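PDB 2BJF: choloylglycine hydrolase from Clostridium perfringens, which hydrolyses the amide bond of glycine- and taurine-conjugated bile salts such as glycocholate and taurodeoxycholate, releasing the bile acid and glycine or taurine, and also has acyltransferase activity. Local coordinates for residues 17-22 and 274-279; 3-8 and 253-258; 40-45 and 61-66. One frame throughout, in Å; residues are numbered along the deposited sequence. Where two conformers were deposited one is given.

Interaction 1 of 3, residues 17-22 and 274-279; sequences GRNMDI and DLTQYT. With DXC ((3alpha,5beta,12alpha)-3,12-dihydroxycholan-24-oic acid), chain B.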
loop_
_atom_site.group_PDB
_atom_site.type_symbol
_atom_site.label_atom_id
_atom_site.label_comp_id
_atom_site.label_asym_id
_atom_site.label_seq_id
_atom_site.Cartn_x
_atom_site.Cartn_y
_atom_site.Cartn_z
ATOM N N GLY A 17 9.445 22.292 -15.958
ATOM C CA GLY A 17 8.588 23.057 -15.063
ATOM C C GLY A 17 8.274 22.341 -13.770
ATOM O O GLY A 17 8.949 21.375 -13.402
ATOM N N ARG A 18 7.239 22.813 -13.079
ATOM C CA ARG A 18 6.966 22.350 -11.721
ATOM C C ARG A 18 5.563 22.643 -11.206
ATOM O O ARG A 18 4.906 23.585 -11.653
ATOM C CB ARG A 18 7.993 22.952 -10.746
ATOM C CG ARG A 18 8.053 24.489 -10.733
ATOM C CD ARG A 18 7.142 25.113 -9.672
ATOM N NE ARG A 18 7.526 24.724 -8.316
ATOM C CZ ARG A 18 8.546 25.244 -7.634
ATOM N NH1 ARG A 18 9.307 26.195 -8.168
ATOM N NH2 ARG A 18 8.806 24.809 -6.407
ATOM N N ASN A 19 5.123 21.813 -10.264
ATOM C CA ASN A 19 4.042 22.163 -9.354
ATOM C C ASN A 19 4.625 22.963 -8.199
ATOM O O ASN A 19 5.657 22.582 -7.636
ATOM C CB ASN A 19 3.384 20.904 -8.779
ATOM C CG ASN A 19 2.384 20.266 -9.726
ATOM O OD1 ASN A 19 1.976 20.857 -10.726
ATOM N ND2 ASN A 19 1.974 19.045 -9.401
ATOM N N MET A 20 3.971 24.067 -7.851
ATOM C CA MET A 20 4.317 24.817 -6.649
ATOM C C MET A 20 3.346 24.448 -5.538
ATOM O O MET A 20 2.175 24.826 -5.583
ATOM C CB MET A 20 4.273 26.325 -6.913
ATOM C CG MET A 20 4.372 27.192 -5.653
ATOM S SD MET A 20 5.943 27.040 -4.791
ATOM C CE MET A 20 7.031 27.836 -5.962
ATOM N N ASP A 21 3.840 23.708 -4.546
ATOM C CA ASP A 21 3.002 23.229 -3.450
ATOM C C ASP A 21 3.293 23.989 -2.157
ATOM O O ASP A 21 4.254 23.680 -1.444
ATOM C CB ASP A 21 3.181 21.718 -3.242
ATOM C CG ASP A 21 2.954 20.908 -4.515
ATOM O OD1 ASP A 21 2.244 21.382 -5.430
ATOM O OD2 ASP A 21 3.485 19.780 -4.591
ATOM N N ILE A 22 2.464 24.993 -1.877
ATOM C CA ILE A 22 2.572 25.812 -0.663
ATOM C C ILE A 22 1.183 26.211 -0.149
ATOM O O ILE A 22 0.199 26.153 -0.891
ATOM C CB ILE A 22 3.455 27.082 -0.866
ATOM C CG1 ILE A 22 3.042 27.848 -2.129
ATOM C CG2 ILE A 22 4.947 26.718 -0.888
ATOM C CD1 ILE A 22 3.778 29.160 -2.341
ATOM N N ASP A 274 -2.564 22.903 2.244
ATOM C CA ASP A 274 -1.458 22.928 1.298
ATOM C C ASP A 274 -2.026 22.649 -0.093
ATOM O O ASP A 274 -2.741 21.662 -0.289
ATOM C CB ASP A 274 -0.421 21.868 1.684
ATOM C CG ASP A 274 0.974 22.175 1.159
ATOM O OD1 ASP A 274 1.157 23.169 0.427
ATOM O OD2 ASP A 274 1.901 21.402 1.486
ATOM N N LEU A 275 -1.724 23.531 -1.044
ATOM C CA LEU A 275 -2.277 23.442 -2.399
ATOM C C LEU A 275 -1.184 23.476 -3.453
ATOM O O LEU A 275 -0.126 24.064 -3.232
ATOM C CB LEU A 275 -3.221 24.622 -2.681
ATOM C CG LEU A 275 -4.243 25.132 -1.664
ATOM C CD1 LEU A 275 -5.004 26.323 -2.234
ATOM C CD2 LEU A 275 -5.203 24.036 -1.262
ATOM N N THR A 276 -1.450 22.862 -4.604
ATOM C CA THR A 276 -0.673 23.153 -5.804
ATOM C C THR A 276 -1.175 24.507 -6.303
ATOM O O THR A 276 -2.190 24.588 -7.008
ATOM C CB THR A 276 -0.808 22.053 -6.876
ATOM O OG1 THR A 276 -0.265 20.831 -6.361
ATOM C CG2 THR A 276 -0.054 22.434 -8.151
ATOM N N GLN A 277 -0.465 25.562 -5.911
ATOM C CA GLN A 277 -0.866 26.938 -6.210
ATOM C C GLN A 277 -0.799 27.241 -7.703
ATOM O O GLN A 277 -1.690 27.896 -8.248
ATOM C CB GLN A 277 -0.005 27.936 -5.428
ATOM C CG GLN A 277 -0.116 27.822 -3.907
ATOM C CD GLN A 277 -1.374 28.459 -3.322
ATOM O OE1 GLN A 277 -1.694 28.245 -2.153
ATOM N NE2 GLN A 277 -2.082 29.248 -4.124
ATOM N N TYR A 278 0.261 26.764 -8.350
ATOM C CA TYR A 278 0.423 26.898 -9.798
ATOM C C TYR A 278 1.223 25.748 -10.402
ATOM O O TYR A 278 1.941 25.029 -9.698
ATOM C CB TYR A 278 1.013 28.269 -10.193
ATOM C CG TYR A 278 2.480 28.492 -9.881
ATOM C CD1 TYR A 278 3.480 28.023 -10.737
ATOM C CD2 TYR A 278 2.866 29.213 -8.754
ATOM C CE1 TYR A 278 4.827 28.242 -10.460
ATOM C CE2 TYR A 278 4.210 29.445 -8.473
ATOM C CZ TYR A 278 5.182 28.950 -9.324
ATOM O OH TYR A 278 6.510 29.179 -9.042
ATOM N N THR A 279 1.070 25.578 -11.710
ATOM C CA THR A 279 1.837 24.609 -12.474
ATOM C C THR A 279 2.462 25.341 -13.651
ATOM O O THR A 279 1.753 25.917 -14.479
ATOM C CB THR A 279 0.946 23.454 -12.972
ATOM O OG1 THR A 279 0.316 22.820 -11.853
ATOM C CG2 THR A 279 1.767 22.421 -13.737
HETATM C C1 DXC B . 11.069 34.648 3.610
HETATM C C2 DXC B . 12.315 34.364 2.771
HETATM C C3 DXC B . 12.450 35.287 1.547
HETATM C C4 DXC B . 11.185 35.356 0.673
HETATM C C5 DXC B . 9.966 35.619 1.558
HETATM C C6 DXC B . 9.822 34.649 2.733
HETATM C C7 DXC B . 13.705 34.895 0.753
HETATM C C8 DXC B . 13.538 33.625 -0.085
HETATM C C9 DXC B . 12.250 33.586 -0.910
HETATM C C10 DXC B . 11.012 34.020 -0.097
HETATM C C11 DXC B . 11.968 32.168 -1.418
HETATM C C12 DXC B . 10.725 32.036 -2.301
HETATM C C13 DXC B . 9.488 32.522 -1.529
HETATM C C14 DXC B . 9.715 33.918 -0.928
HETATM C C15 DXC B . 13.078 31.387 -2.124
HETATM C C16 DXC B . 12.310 30.269 -2.838
HETATM C C17 DXC B . 10.813 30.530 -2.596
HETATM C C18 DXC B . 11.290 36.526 -0.305
HETATM C C19 DXC B . 9.920 29.889 -3.682
HETATM O O1 DXC B . 9.119 31.597 -0.494
HETATM O O2 DXC B . 10.937 33.639 4.619
HETATM C C20 DXC B . 10.855 32.857 -3.598
HETATM C C21 DXC B . 10.017 28.358 -3.659
HETATM C C22 DXC B . 9.573 27.750 -2.325
HETATM C C23 DXC B . 9.134 26.309 -2.462
HETATM O O3 DXC B . 9.009 25.804 -3.598
HETATM O O4 DXC B . 8.907 25.672 -1.411
HETATM C C24 DXC B . 8.447 30.306 -3.632
#

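Interaction 2 of 3, residues 3-8 and 253-258; sequences TGLALE and FHILNN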
loop_
_atom_site.group_PDB
_atom_site.type_symbol
_atom_site.label_atom_id
_atom_site.label_comp_id
_atom_site.label_asym_id
_atom_site.label_seq_id
_atom_site.Cartn_x
_atom_site.Cartn_y
_atom_site.Cartn_z
ATOM N N THR A 3 6.744 19.392 -7.225
ATOM C CA THR A 3 7.181 18.358 -8.154
ATOM C C THR A 3 7.758 19.005 -9.406
ATOM O O THR A 3 7.083 19.789 -10.073
ATOM C CB THR A 3 6.032 17.396 -8.538
ATOM O OG1 THR A 3 5.412 16.883 -7.352
ATOM C CG2 THR A 3 6.557 16.234 -9.373
ATOM N N GLY A 4 9.013 18.678 -9.703
ATOM C CA GLY A 4 9.680 19.136 -10.919
ATOM C C GLY A 4 9.631 18.064 -11.991
ATOM O O GLY A 4 9.670 16.870 -11.686
ATOM N N LEU A 5 9.547 18.496 -13.247
ATOM C CA LEU A 5 9.412 17.579 -14.379
ATOM C C LEU A 5 10.126 18.100 -15.621
ATOM O O LEU A 5 10.002 19.276 -15.972
ATOM C CB LEU A 5 7.929 17.329 -14.694
ATOM C CG LEU A 5 7.545 16.472 -15.909
ATOM C CD1 LEU A 5 8.040 15.035 -15.773
ATOM C CD2 LEU A 5 6.039 16.499 -16.137
ATOM N N ALA A 6 10.874 17.213 -16.273
ATOM C CA ALA A 6 11.460 17.489 -17.583
ATOM C C ALA A 6 10.927 16.477 -18.591
ATOM O O ALA A 6 10.912 15.274 -18.323
ATOM C CB ALA A 6 12.979 17.436 -17.517
ATOM N N LEU A 7 10.488 16.968 -19.747
ATOM C CA LEU A 7 9.823 16.126 -20.738
ATOM C C LEU A 7 10.108 16.617 -22.156
ATOM O O LEU A 7 9.962 17.805 -22.445
ATOM C CB LEU A 7 8.312 16.120 -20.468
ATOM C CG LEU A 7 7.398 15.029 -21.029
ATOM C CD1 LEU A 7 7.710 13.662 -20.426
ATOM C CD2 LEU A 7 5.950 15.407 -20.764
ATOM N N GLU A 8 10.524 15.699 -23.029
ATOM C CA GLU A 8 10.766 16.023 -24.437
ATOM C C GLU A 8 9.521 15.755 -25.278
ATOM O O GLU A 8 8.905 14.691 -25.172
ATOM C CB GLU A 8 11.961 15.236 -24.992
ATOM C CG GLU A 8 12.362 15.646 -26.412
ATOM C CD GLU A 8 13.453 14.776 -27.018
ATOM O OE1 GLU A 8 13.920 13.825 -26.356
ATOM O OE2 GLU A 8 13.847 15.052 -28.171
ATOM N N PHE A 253 1.037 18.781 -18.229
ATOM C CA PHE A 253 0.064 19.131 -17.198
ATOM C C PHE A 253 -0.698 17.914 -16.677
ATOM O O PHE A 253 -0.988 17.829 -15.483
ATOM C CB PHE A 253 -0.890 20.218 -17.707
ATOM C CG PHE A 253 -0.253 21.579 -17.797
ATOM C CD1 PHE A 253 -0.415 22.505 -16.770
ATOM C CD2 PHE A 253 0.525 21.928 -18.900
ATOM C CE1 PHE A 253 0.182 23.764 -16.843
ATOM C CE2 PHE A 253 1.126 23.184 -18.982
ATOM C CZ PHE A 253 0.954 24.103 -17.951
ATOM N N HIS A 254 -1.003 16.969 -17.565
ATOM C CA HIS A 254 -1.655 15.724 -17.154
ATOM C C HIS A 254 -0.817 14.937 -16.150
ATOM O O HIS A 254 -1.347 14.417 -15.168
ATOM C CB HIS A 254 -2.008 14.855 -18.363
ATOM C CG HIS A 254 -3.225 15.321 -19.099
ATOM N ND1 HIS A 254 -4.496 15.201 -18.581
ATOM C CD2 HIS A 254 -3.365 15.904 -20.312
ATOM C CE1 HIS A 254 -5.368 15.697 -19.442
ATOM N NE2 HIS A 254 -4.707 16.128 -20.501
ATOM N N ILE A 255 0.491 14.867 -16.395
ATOM C CA ILE A 255 1.409 14.184 -15.481
ATOM C C ILE A 255 1.416 14.863 -14.107
ATOM O O ILE A 255 1.219 14.206 -13.083
ATOM C CB ILE A 255 2.849 14.093 -16.061
ATOM C CG1 ILE A 255 2.871 13.189 -17.300
ATOM C CG2 ILE A 255 3.820 13.561 -15.011
ATOM C CD1 ILE A 255 4.168 13.251 -18.104
ATOM N N LEU A 256 1.621 16.178 -14.092
ATOM C CA LEU A 256 1.699 16.916 -12.830
ATOM C C LEU A 256 0.375 17.004 -12.068
ATOM O O LEU A 256 0.377 17.087 -10.838
ATOM C CB LEU A 256 2.315 18.305 -13.036
ATOM C CG LEU A 256 3.825 18.349 -13.310
ATOM C CD1 LEU A 256 4.302 19.785 -13.388
ATOM C CD2 LEU A 256 4.625 17.595 -12.253
ATOM N N ASN A 257 -0.747 16.977 -12.790
ATOM C CA ASN A 257 -2.075 16.959 -12.159
ATOM C C ASN A 257 -2.236 15.779 -11.195
ATOM O O ASN A 257 -2.908 15.891 -10.169
ATOM C CB ASN A 257 -3.195 16.908 -13.208
ATOM C CG ASN A 257 -3.452 18.252 -13.894
ATOM O OD1 ASN A 257 -4.276 18.330 -14.808
ATOM N ND2 ASN A 257 -2.758 19.304 -13.466
ATOM N N ASN A 258 -1.610 14.653 -11.534
ATOM C CA ASN A 258 -1.716 13.438 -10.734
ATOM C C ASN A 258 -1.102 13.574 -9.341
ATOM O O ASN A 258 -1.518 12.889 -8.403
ATOM C CB ASN A 258 -1.086 12.258 -11.475
ATOM C CG ASN A 258 -1.221 10.955 -10.714
ATOM O OD1 ASN A 258 -0.290 10.528 -10.028
ATOM N ND2 ASN A 258 -2.387 10.328 -10.810
#

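Interaction 3 of 3, residues 40-45 and 61-66; sequences VNKSNK and FDDYPT. With DXC ((3alpha,5beta,12alpha)-3,12-dihydroxycholan-24-oic acid), chain B.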
loop_
_atom_site.group_PDB
_atom_site.type_symbol
_atom_site.label_atom_id
_atom_site.label_comp_id
_atom_site.label_asym_id
_atom_site.label_seq_id
_atom_site.Cartn_x
_atom_site.Cartn_y
_atom_site.Cartn_z
ATOM N N VAL A 40 20.644 44.977 -7.381
ATOM C CA VAL A 40 21.323 45.361 -6.143
ATOM C C VAL A 40 20.469 45.034 -4.919
ATOM O O VAL A 40 19.324 45.484 -4.810
ATOM C CB VAL A 40 21.698 46.869 -6.127
ATOM C CG1 VAL A 40 22.516 47.211 -4.886
ATOM C CG2 VAL A 40 22.468 47.253 -7.385
ATOM N N ASN A 41 21.028 44.240 -4.008
ATOM C CA ASN A 41 20.387 43.969 -2.726
ATOM C C ASN A 41 20.722 45.092 -1.752
ATOM O O ASN A 41 21.890 45.314 -1.431
ATOM C CB ASN A 41 20.819 42.607 -2.173
ATOM C CG ASN A 41 20.062 42.217 -0.911
ATOM O OD1 ASN A 41 20.210 42.844 0.140
ATOM N ND2 ASN A 41 19.256 41.166 -1.009
ATOM N N LYS A 42 19.692 45.794 -1.290
ATOM C CA LYS A 42 19.869 46.992 -0.466
ATOM C C LYS A 42 20.381 46.707 0.946
ATOM O O LYS A 42 21.092 47.532 1.524
ATOM C CB LYS A 42 18.569 47.802 -0.405
ATOM C CG LYS A 42 18.214 48.498 -1.711
ATOM C CD LYS A 42 16.914 49.281 -1.594
ATOM C CE LYS A 42 16.608 50.049 -2.873
ATOM N NZ LYS A 42 17.556 51.180 -3.106
ATOM N N SER A 43 20.028 45.544 1.491
ATOM C CA SER A 43 20.398 45.187 2.863
ATOM C C SER A 43 21.873 44.815 3.020
ATOM O O SER A 43 22.513 45.224 3.990
ATOM C CB SER A 43 19.506 44.059 3.397
ATOM O OG SER A 43 19.819 42.819 2.787
ATOM N N ASN A 44 22.405 44.045 2.071
ATOM C CA ASN A 44 23.792 43.570 2.146
ATOM C C ASN A 44 24.716 44.096 1.040
ATOM O O ASN A 44 25.886 43.707 0.967
ATOM C CB ASN A 44 23.841 42.034 2.220
ATOM C CG ASN A 44 23.115 41.360 1.062
ATOM O OD1 ASN A 44 23.179 41.812 -0.081
ATOM N ND2 ASN A 44 22.433 40.260 1.357
ATOM N N LYS A 45 24.178 44.971 0.188
ATOM C CA LYS A 45 24.929 45.638 -0.893
ATOM C C LYS A 45 25.480 44.707 -1.984
ATOM O O LYS A 45 26.216 45.155 -2.870
ATOM C CB LYS A 45 26.029 46.554 -0.332
ATOM C CG LYS A 45 25.497 47.802 0.355
ATOM C CD LYS A 45 26.623 48.745 0.747
ATOM C CE LYS A 45 26.092 49.992 1.442
ATOM N NZ LYS A 45 25.283 50.858 0.533
ATOM N N PHE A 61 11.320 41.361 -3.523
ATOM C CA PHE A 61 11.337 41.534 -2.075
ATOM C C PHE A 61 12.407 42.545 -1.697
ATOM O O PHE A 61 13.580 42.380 -2.048
ATOM C CB PHE A 61 11.601 40.190 -1.388
ATOM C CG PHE A 61 11.326 40.193 0.092
ATOM C CD1 PHE A 61 10.059 39.883 0.579
ATOM C CD2 PHE A 61 12.339 40.487 1.001
ATOM C CE1 PHE A 61 9.802 39.877 1.950
ATOM C CE2 PHE A 61 12.091 40.485 2.374
ATOM C CZ PHE A 61 10.821 40.179 2.847
ATOM N N ASP A 62 11.993 43.594 -0.986
ATOM C CA ASP A 62 12.879 44.693 -0.594
ATOM C C ASP A 62 13.631 45.265 -1.807
ATOM O O ASP A 62 14.823 45.571 -1.726
ATOM C CB ASP A 62 13.851 44.236 0.508
ATOM C CG ASP A 62 14.342 45.383 1.375
ATOM O OD1 ASP A 62 13.507 46.204 1.813
ATOM O OD2 ASP A 62 15.563 45.455 1.632
ATOM N N ASP A 63 12.910 45.390 -2.924
ATOM C CA ASP A 63 13.429 45.896 -4.208
ATOM C C ASP A 63 14.336 44.909 -4.970
ATOM O O ASP A 63 14.927 45.267 -5.992
ATOM C CB ASP A 63 14.115 47.266 -4.034
ATOM C CG ASP A 63 13.865 48.208 -5.205
ATOM O OD1 ASP A 63 13.499 47.737 -6.306
ATOM O OD2 ASP A 63 14.037 49.432 -5.024
ATOM N N TYR A 64 14.426 43.669 -4.489
ATOM C CA TYR A 64 15.299 42.664 -5.104
ATOM C C TYR A 64 14.526 41.454 -5.644
ATOM O O TYR A 64 13.717 40.868 -4.922
ATOM C CB TYR A 64 16.374 42.207 -4.112
ATOM C CG TYR A 64 17.523 41.458 -4.754
ATOM C CD1 TYR A 64 18.571 42.145 -5.366
ATOM C CD2 TYR A 64 17.563 40.062 -4.750
ATOM C CE1 TYR A 64 19.628 41.467 -5.958
ATOM C CE2 TYR A 64 18.617 39.372 -5.344
ATOM C CZ TYR A 64 19.646 40.081 -5.945
ATOM O OH TYR A 64 20.692 39.412 -6.534
ATOM N N PRO A 65 14.782 41.072 -6.913
ATOM C CA PRO A 65 14.081 39.934 -7.510
ATOM C C PRO A 65 14.635 38.584 -7.053
ATOM O O PRO A 65 15.850 38.374 -7.055
ATOM C CB PRO A 65 14.310 40.128 -9.011
ATOM C CG PRO A 65 15.604 40.860 -9.105
ATOM C CD PRO A 65 15.735 41.692 -7.856
ATOM N N THR A 66 13.736 37.688 -6.655
ATOM C CA THR A 66 14.103 36.325 -6.271
ATOM C C THR A 66 13.101 35.343 -6.880
ATOM O O THR A 66 11.899 35.618 -6.918
ATOM C CB THR A 66 14.235 36.163 -4.728
ATOM O OG1 THR A 66 14.668 34.835 -4.411
ATOM C CG2 THR A 66 12.918 36.468 -4.005
HETATM C C1 DXC B . 11.069 34.648 3.610
HETATM C C2 DXC B . 12.315 34.364 2.771
HETATM C C3 DXC B . 12.450 35.287 1.547
HETATM C C4 DXC B . 11.185 35.356 0.673
HETATM C C5 DXC B . 9.966 35.619 1.558
HETATM C C6 DXC B . 9.822 34.649 2.733
HETATM C C7 DXC B . 13.705 34.895 0.753
HETATM C C8 DXC B . 13.538 33.625 -0.085
HETATM C C9 DXC B . 12.250 33.586 -0.910
HETATM C C10 DXC B . 11.012 34.020 -0.097
HETATM C C11 DXC B . 11.968 32.168 -1.418
HETATM C C12 DXC B . 10.725 32.036 -2.301
HETATM C C13 DXC B . 9.488 32.522 -1.529
HETATM C C14 DXC B . 9.715 33.918 -0.928
HETATM C C15 DXC B . 13.078 31.387 -2.124
HETATM C C16 DXC B . 12.310 30.269 -2.838
HETATM C C17 DXC B . 10.813 30.530 -2.596
HETATM C C18 DXC B . 11.290 36.526 -0.305
HETATM C C19 DXC B . 9.920 29.889 -3.682
HETATM O O1 DXC B . 9.119 31.597 -0.494
HETATM O O2 DXC B . 10.937 33.639 4.619
HETATM C C20 DXC B . 10.855 32.857 -3.598
HETATM C C21 DXC B . 10.017 28.358 -3.659
HETATM C C22 DXC B . 9.573 27.750 -2.325
HETATM C C23 DXC B . 9.134 26.309 -2.462
HETATM O O3 DXC B . 9.009 25.804 -3.598
HETATM O O4 DXC B . 8.907 25.672 -1.411
HETATM C C24 DXC B . 8.447 30.306 -3.632
HETATM O O HOH W 1 17.447 45.259 -7.929
HETATM O O HOH W 2 17.230 44.600 -1.811
HETATM O O HOH W 3 17.434 43.650 0.755
#

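Interaction 1 of 3, residues 17-22 and 274-279
Met20 and Tyr278 meet on adjacent antiparallel strands, where a beta bulge interrupts the pairing: Asn19 pairs with Thr279 and Asp21 with Thr276, leaving both Gln277 and Tyr278 opposite Met20. Met20 N donates to Tyr278 O at 2.9 Å in a nearly straight bond, whereas Gln277 N reaches Met20 O through a bent one (142° at the hydrogen). Beyond the bulge, Leu275 N donates to Ile22 O, and the return bond from Ile22 N to Leu275 O is weak.

Two hydroxyls reinforce the ladder on one face. Thr279 OG1 donates to Asn19 OD1 at 2.8 Å, and Thr276 OG1 to Asp21 OD1 at 2.7 Å, approaching from above the carboxylate plane. The other carboxylate oxygen, Asp21 OD2, is hydrogen-bonded to the N-terminal amino nitrogen of Cys2, the nucleophile.

On the opposite face Met20 packs on the Tyr278 ring, its CB 3.6 Å from the ring centroid in a CH-pi contact. With CG anti to the backbone N (chi1 169°) and two further bends, the methionine folds CE over the Arg18 guanidinium. A polar network surrounds that guanidinium. Arg18 NH2 lies 3.0 Å from the deoxycholate carboxylate oxygen O3 and also bonds Gly80 O, while Arg18 NE donates to Asn19 O. Asp69 receives both Arg18 NH1, as a salt bridge, and Tyr278 OH.

The pair forms the middle of a six-stranded antiparallel sheet: strand 3-8 flanks 14-22, strand 288-293 flanks 275-283, and helix 249-257 packs against Thr279.

Interaction 2 of 3, residues 3-8 and 253-258
Leu5 and Leu256 mesh where strand 3-8 passes beneath helix 249-257, and strand and helix meet here through apolar side chains. The axes of strand 3-8 and of the helical residues 253-257 come within 9.8 Å and run roughly antiparallel, at 153°, and no hydrogen bond spans the gap. The Leu256 carbonyl is instead bonded to Asn19 ND2 on the next strand of the sheet.

The close-fitting part is carried by alternate strand residues, Thr3, Leu5 and Leu7, whose side chains rise from one side of the strand. Thr3 CG2 and Leu256 CD2 come to 3.7 Å as the two side chains slide past each other in opposite directions. Leu5 has CG anti to its own nitrogen (chi1 176°), which carries CD2 up between two helix side chains: it lies 3.9 Å from Ile255 CG2 and 4.0 Å from Leu256 CG. Ile255 crosses Leu5 at about a right angle and then extends along the strand, so that its CD1 meets Leu7 CD2 tip to tip at 3.9 Å.

The contact thins toward Leu7, which has just this one methyl partner on the segment, and Glu8 beyond it is exposed. On the helix, His254 and Asn257 lie beyond the reach of the strand and are partly exposed; His254 stacks on Tyr294 of the second subunit, and Asn257 meets Asn257 of that subunit. Within the chain, Val232 of helix 225-243 touches both Thr3 and Ile255, and Phe252 lies on Leu5 and Leu7, extending the apolar layer.

Such a helical layer, made here by helices 225-243 and 249-257 against an antiparallel sheet whose first strand directly follows the nucleophile Cys2, is typical of the four-layer alpha-beta-beta-alpha sandwich of the N-terminal nucleophile hydrolases.

Interaction 3 of 3, residues 40-45 and 61-66
A type I' turn from Phe61 to Tyr64 ends the hairpin of strands 54-61 and 64-67, and its two central residues, Asp62 and Asp63, lie against the end of strand 38-40 and the loop that follows it. Tyr64 makes the more buried half of the contact. Its chi1 of -165°, with CG anti to the backbone N, lays the ring beside the Val40-Asn41 peptide. Asn41 CB stands over one face, 4.3 Å from the ring centroid, in a CH-pi contact, while Pro65 CD covers the opposite face. Val40 O approaches the ring edge, 3.5 Å from Tyr64 CD1. The phenol hydroxyl is anchored outside the contact, on Asn104.

The facing loop is shaped by an Asx motif. Asn41 OD1 accepts from Asn44 N at 3.2 Å and, more weakly, from Ser43 N, while its ND2 donates to Ile133 O. Across the gap the backbones are linked through water; no direct hydrogen bond joins the two segments. One water accepts from Lys42 N at 2.8 Å and donates to Asp62 O at 2.6 Å; another links Val40 N with Asp63 O in longer bonds.

At the exposed rim, Lys42 crosses Asp63 obliquely. The closest approach is Lys42 CE to Asp63 OD2 at 3.4 Å; Lys42 NZ stays 4.4 Å from Asp63 OD2, beyond a salt bridge, so any attraction between the charges is probably weak. At the start of the turn, Phe61 belongs to the bile-acid pocket: its CD1 lies 3.7 Å from the deoxycholate methyl C18, and Thr66 CG2 also approaches that methyl.

Reading from the N terminus, strand 3-8 and then strand 14-22 lay down neighbouring strands of one sheet before the chain leaves for residues 40-45 and 61-66. Interaction 3 closes a short loop of 15 intervening residues there, entirely within the much longer loops of the other two. Interaction 2 closes when residues 253-258, on helix 249-257, return to strand 3-8, and interaction 1 when the chain re-enters the sheet at 274-279, so these two cross. They also touch: Asn19 binds both Thr3 and Leu256. Interaction 3 stands about 9 Å from interaction 1 at the nearest atoms, yet both contact the same deoxycholate, at its ring system and its carboxylate end respectively.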